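Glycogen synthase (Cyanobacterium sp. CLg1, PDB 6GNF) is a bacterial glycogen (starch) synthase, a two-lobed glycosyltransferase-type protein that holds adenosine-5'-diphosphate and a glycan in this crystal. Local coordinates at residues S212-D215 against A216-L219; L503-G507 against T508-K512. One frame throughout, in Å; residues are numbered along the deposited sequence.

In the fold
Both interactions are local, each formed within one unbroken run of chain, and they lie on opposite sides of the chain's centre, their own centres about 58 Å apart. Interaction 1 (S212-L219) is partly buried: it sits in the loop between strand 208-209 and helix 224-227, with L217 and L219 buried. Interaction 2 (L503-K512) is more of a surface contact, the link between helices 485-503 and 509-520, where F511 is the buried member. They share no elements. Backbone bonds and bridging waters organise interaction 1, with F214 and L217 in apolar contact; interaction 2 relies on a threonine hydroxyl at a helix start and an aromatic pair.

Interaction 1: S212-D215 against A216-L219. With SO4 (sulfate ion), chain I.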
loop_
_atom_site.group_PDB
_atom_site.type_symbol
_atom_site.label_atom_id
_atom_site.label_comp_id
_atom_site.label_asym_id
_atom_site.label_seq_id
_atom_site.Cartn_x
_atom_site.Cartn_y
_atom_site.Cartn_z
ATOM N N SER A 212 -3.934 27.051 -8.422
ATOM C CA SER A 212 -4.738 27.933 -7.585
ATOM C C SER A 212 -4.819 27.492 -6.123
ATOM O O SER A 212 -5.276 28.255 -5.271
ATOM C CB SER A 212 -6.154 28.032 -8.141
ATOM O OG SER A 212 -6.768 26.761 -8.099
ATOM N N LYS A 213 -4.410 26.262 -5.827
ATOM C CA LYS A 213 -4.311 25.800 -4.446
ATOM C C LYS A 213 -2.948 26.078 -3.813
ATOM O O LYS A 213 -2.651 25.558 -2.739
ATOM C CB LYS A 213 -4.590 24.291 -4.366
ATOM C CG LYS A 213 -6.003 23.871 -4.769
ATOM C CD LYS A 213 -7.090 24.493 -3.903
ATOM C CE LYS A 213 -7.001 24.037 -2.458
ATOM N NZ LYS A 213 -7.920 24.820 -1.594
ATOM N N PHE A 214 -2.109 26.885 -4.459
ATOM C CA PHE A 214 -0.768 27.145 -3.920
ATOM C C PHE A 214 -0.807 27.933 -2.611
ATOM O O PHE A 214 -0.098 27.605 -1.672
ATOM C CB PHE A 214 0.125 27.877 -4.929
ATOM C CG PHE A 214 1.471 28.233 -4.366
ATOM C CD1 PHE A 214 2.406 27.250 -4.119
ATOM C CD2 PHE A 214 1.781 29.542 -4.042
ATOM C CE1 PHE A 214 3.638 27.566 -3.575
ATOM C CE2 PHE A 214 3.006 29.865 -3.499
ATOM C CZ PHE A 214 3.937 28.878 -3.264
ATOM N N ASP A 215 -1.693 28.917 -2.519
ATOM C CA ASP A 215 -1.735 29.784 -1.343
ATOM C C ASP A 215 -2.090 28.998 -0.085
ATOM O O ASP A 215 -1.738 29.399 1.015
ATOM C CB ASP A 215 -2.730 30.933 -1.544
ATOM C CG ASP A 215 -2.273 31.937 -2.586
ATOM O OD1 ASP A 215 -1.056 32.024 -2.835
ATOM O OD2 ASP A 215 -3.131 32.659 -3.145
ATOM N N ALA A 216 -2.832 27.907 -0.248
ATOM C CA ALA A 216 -3.231 27.081 0.875
ATOM C C ALA A 216 -2.073 26.334 1.531
ATOM O O ALA A 216 -2.232 25.830 2.644
ATOM C CB ALA A 216 -4.304 26.092 0.441
ATOM N N LEU A 217 -0.933 26.240 0.857
ATOM C CA LEU A 217 0.235 25.546 1.414
ATOM C C LEU A 217 1.025 26.370 2.434
ATOM O O LEU A 217 1.791 25.813 3.203
ATOM C CB LEU A 217 1.166 25.105 0.278
ATOM C CG LEU A 217 0.514 24.210 -0.782
ATOM C CD1 LEU A 217 1.533 23.799 -1.829
ATOM C CD2 LEU A 217 -0.112 22.985 -0.137
ATOM N N ASN A 218 0.825 27.686 2.446
ATOM C CA ASN A 218 1.617 28.602 3.281
ATOM C C ASN A 218 3.114 28.408 3.135
ATOM O O ASN A 218 3.830 28.285 4.141
ATOM C CB ASN A 218 1.236 28.483 4.757
ATOM C CG ASN A 218 -0.200 28.860 5.012
ATOM O OD1 ASN A 218 -0.568 30.036 4.983
ATOM N ND2 ASN A 218 -1.018 27.863 5.301
ATOM N N LEU A 219 3.563 28.376 1.885
ATOM C CA LEU A 219 4.971 28.306 1.576
ATOM C C LEU A 219 5.329 29.476 0.682
ATOM O O LEU A 219 4.542 29.867 -0.185
ATOM C CB LEU A 219 5.286 27.006 0.859
ATOM C CG LEU A 219 5.251 25.740 1.699
ATOM C CD1 LEU A 219 5.277 24.523 0.795
ATOM C CD2 LEU A 219 6.418 25.700 2.675
HETATM S S SO4 I . -6.045 26.683 -11.960
HETATM O O1 SO4 I . -4.700 26.813 -11.356
HETATM O O2 SO4 I . -6.530 28.000 -12.441
HETATM O O3 SO4 I . -6.993 26.190 -10.928
HETATM O O4 SO4 I . -5.951 25.735 -13.095
HETATM O O HOH W 1 -4.469 28.364 -2.564
HETATM O O HOH W 2 1.624 29.061 -0.288
#
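F214 has CG trans to its amide nitrogen (chi1 176°), which carries the ring forward along the chain to L217 and L219. L217 has CG beside its own nitrogen instead (chi1 -57°), and this brings CB and CG of L217 up against the carbonyl oxygen of F214. The motif is a run of consecutive, overlapping turns in the loop between strand 208-209 and helix 224-227 of the starch synthase catalytic domain, each turn marked by an amide reaching three residues back to a carbonyl. The middle bond is the firm one: L217 N donates to F214 O at 3.0 Å, nearly straight at the hydrogen but standing 50° out of the carbonyl plane. Those from A216 N to K213 O and from N218 N to D215 O are weak. N218 takes a left-handed backbone conformation.

Water 2 extends the grip on F214 O, donating to it at 2.6 Å and accepting from L219 N at 3.0 Å; it also lies above one face of the F214 ring, toward the rim. F214 CD1 lies 4.2 Å from L217 CD1, an apolar contact, and F214 CZ comes 3.3 Å from L219 O at an oblique angle. L227 of helix 224-227 touches both F214 and L217, while V133 of helix 132-144 packs on K213, A216 and L217. The ammonium of K213 goes to that same helix in a salt bridge with E134.

Water 1 bridges the start of the turns, accepting from A216 N at 2.9 Å and donating to S212 O. Beyond it lies a sulfate, probably from the crystallisation liquor. S211 OG gives it one hydrogen bond and S212 two more: S212 N donates to O1, and S212 OG meets O3 at 2.9 Å.

Interaction 2: L503-G507 against T508-K512; sequences LQEYG and TPKFK
The carbonyl oxygen of E505 takes two hydrogen bonds from T508: one from the hydroxyl, OG1 to O at 2.7 Å, and one from the amide, N to O at 3.1 Å. Both donors are tilted out of the carbonyl plane, the hydroxyl less than the amide. The amide bond closes a type II beta turn from E505 to T508, and G507 occupies its third position with a phi of 82°, a value that suits glycine. T508 is also the N-cap of helix 509-520. Its chi1 of 66° puts OG1 between the backbone nitrogen and the carbonyl carbon, from where the same oxygen that donates to E505 accepts a weak bond from F511 N, 3.4 Å away. One threonine side chain thus ties the turn to the first turn of the helix.

Beyond these bonds, F511 folds back against the turn. G507 N sits over one face of the F511 ring, 3.5 Å from F511 CG. Y506 adds the aromatic part: the two side chains run next to each other, and the edge of the tyrosine is presented to the face of the phenylalanine in a T-shaped pair, centroids 5.1 Å apart and planes at 79°. The closest atoms are Y506 CD1 and F511 CE2, 3.5 Å apart. At the rim of the F511 ring, in its plane, lies CD of K512. On another flank the carboxylate of E505 meets the stem of K510, E505 OE2 to K510 CB 3.8 Å, while the charged ends of the two stay apart.

The whole piece is the corner where helix 485-503 gives way to helix 509-520. Y506 and F511 both rest on Y426 of strand 426-429, an inner strand of the six-stranded parallel sheet, and Y506 also touches the loop residues P351 and D425.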
loop_
_atom_site.group_PDB
_atom_site.type_symbol
_atom_site.label_atom_id
_atom_site.label_comp_id
_atom_site.label_asym_id
_atom_site.label_seq_id
_atom_site.Cartn_x
_atom_site.Cartn_y
_atom_site.Cartn_z
ATOM N N LEU A 503 -0.578 -24.814 -14.049
ATOM C CA LEU A 503 -1.406 -26.022 -14.066
ATOM C C LEU A 503 -0.679 -27.216 -14.677
ATOM O O LEU A 503 -0.994 -28.354 -14.361
ATOM C CB LEU A 503 -2.727 -25.775 -14.805
ATOM C CG LEU A 503 -3.738 -24.863 -14.096
ATOM C CD1 LEU A 503 -4.963 -24.646 -14.973
ATOM C CD2 LEU A 503 -4.149 -25.428 -12.743
ATOM N N GLN A 504 0.293 -26.956 -15.545
ATOM C CA GLN A 504 1.139 -28.009 -16.093
ATOM C C GLN A 504 1.856 -28.797 -15.001
ATOM O O GLN A 504 2.149 -29.971 -15.182
ATOM C CB GLN A 504 2.190 -27.410 -17.018
ATOM C CG GLN A 504 1.646 -26.895 -18.349
ATOM C CD GLN A 504 1.729 -27.922 -19.455
ATOM O OE1 GLN A 504 1.822 -29.122 -19.191
ATOM N NE2 GLN A 504 1.658 -27.467 -20.698
ATOM N N GLU A 505 2.128 -28.151 -13.869
ATOM C CA GLU A 505 2.801 -28.806 -12.741
ATOM C C GLU A 505 1.867 -29.185 -11.594
ATOM O O GLU A 505 2.301 -29.831 -10.641
ATOM C CB GLU A 505 3.908 -27.908 -12.189
ATOM C CG GLU A 505 5.100 -27.741 -13.112
ATOM C CD GLU A 505 6.202 -26.897 -12.499
ATOM O OE1 GLU A 505 7.022 -26.370 -13.278
ATOM O OE2 GLU A 505 6.264 -26.753 -11.258
ATOM N N TYR A 506 0.597 -28.797 -11.673
ATOM C CA TYR A 506 -0.329 -29.034 -10.570
ATOM C C TYR A 506 -0.393 -30.514 -10.207
ATOM O O TYR A 506 -0.571 -31.365 -11.078
ATOM C CB TYR A 506 -1.737 -28.528 -10.902
ATOM C CG TYR A 506 -2.743 -28.838 -9.810
ATOM C CD1 TYR A 506 -2.676 -28.201 -8.573
ATOM C CD2 TYR A 506 -3.745 -29.781 -10.006
ATOM C CE1 TYR A 506 -3.585 -28.492 -7.567
ATOM C CE2 TYR A 506 -4.655 -30.079 -9.004
ATOM C CZ TYR A 506 -4.569 -29.432 -7.786
ATOM O OH TYR A 506 -5.455 -29.697 -6.774
ATOM N N GLY A 507 -0.268 -30.804 -8.914
ATOM C CA GLY A 507 -0.366 -32.171 -8.402
ATOM C C GLY A 507 0.885 -33.033 -8.512
ATOM O O GLY A 507 0.938 -34.122 -7.934
ATOM N N THR A 508 1.895 -32.562 -9.242
ATOM C CA THR A 508 3.114 -33.343 -9.467
ATOM C C THR A 508 4.055 -33.209 -8.268
ATOM O O THR A 508 3.829 -32.371 -7.391
ATOM C CB THR A 508 3.853 -32.877 -10.737
ATOM O OG1 THR A 508 4.344 -31.542 -10.549
ATOM C CG2 THR A 508 2.929 -32.936 -11.947
ATOM N N PRO A 509 5.107 -34.044 -8.212
ATOM C CA PRO A 509 6.117 -33.872 -7.172
ATOM C C PRO A 509 6.698 -32.461 -7.102
ATOM O O PRO A 509 7.008 -31.995 -6.008
ATOM C CB PRO A 509 7.192 -34.879 -7.572
ATOM C CG PRO A 509 6.421 -35.984 -8.203
ATOM C CD PRO A 509 5.279 -35.323 -8.928
ATOM N N LYS A 510 6.822 -31.793 -8.250
ATOM C CA LYS A 510 7.325 -30.415 -8.302
ATOM C C LYS A 510 6.390 -29.436 -7.602
ATOM O O LYS A 510 6.844 -28.497 -6.945
ATOM C CB LYS A 510 7.534 -29.962 -9.747
ATOM C CG LYS A 510 8.627 -30.717 -10.476
ATOM C CD LYS A 510 8.979 -30.056 -11.799
ATOM C CE LYS A 510 9.794 -31.000 -12.675
ATOM N NZ LYS A 510 10.246 -30.339 -13.927
ATOM N N PHE A 511 5.087 -29.665 -7.757
ATOM C CA PHE A 511 4.063 -28.895 -7.064
ATOM C C PHE A 511 4.261 -28.994 -5.558
ATOM O O PHE A 511 4.340 -27.971 -4.880
ATOM C CB PHE A 511 2.666 -29.375 -7.487
ATOM C CG PHE A 511 1.537 -28.788 -6.691
ATOM C CD1 PHE A 511 1.092 -29.411 -5.534
ATOM C CD2 PHE A 511 0.895 -27.625 -7.115
ATOM C CE1 PHE A 511 0.042 -28.880 -4.806
ATOM C CE2 PHE A 511 -0.150 -27.086 -6.383
ATOM C CZ PHE A 511 -0.578 -27.715 -5.228
ATOM N N LYS A 512 4.359 -30.219 -5.047
ATOM C CA LYS A 512 4.597 -30.447 -3.619
ATOM C C LYS A 512 5.863 -29.756 -3.128
ATOM O O LYS A 512 5.874 -29.190 -2.029
ATOM C CB LYS A 512 4.689 -31.943 -3.295
ATOM C CG LYS A 512 3.407 -32.564 -2.757
ATOM C CD LYS A 512 2.354 -32.774 -3.835
ATOM C CE LYS A 512 1.782 -34.190 -3.795
ATOM N NZ LYS A 512 1.238 -34.579 -2.463
#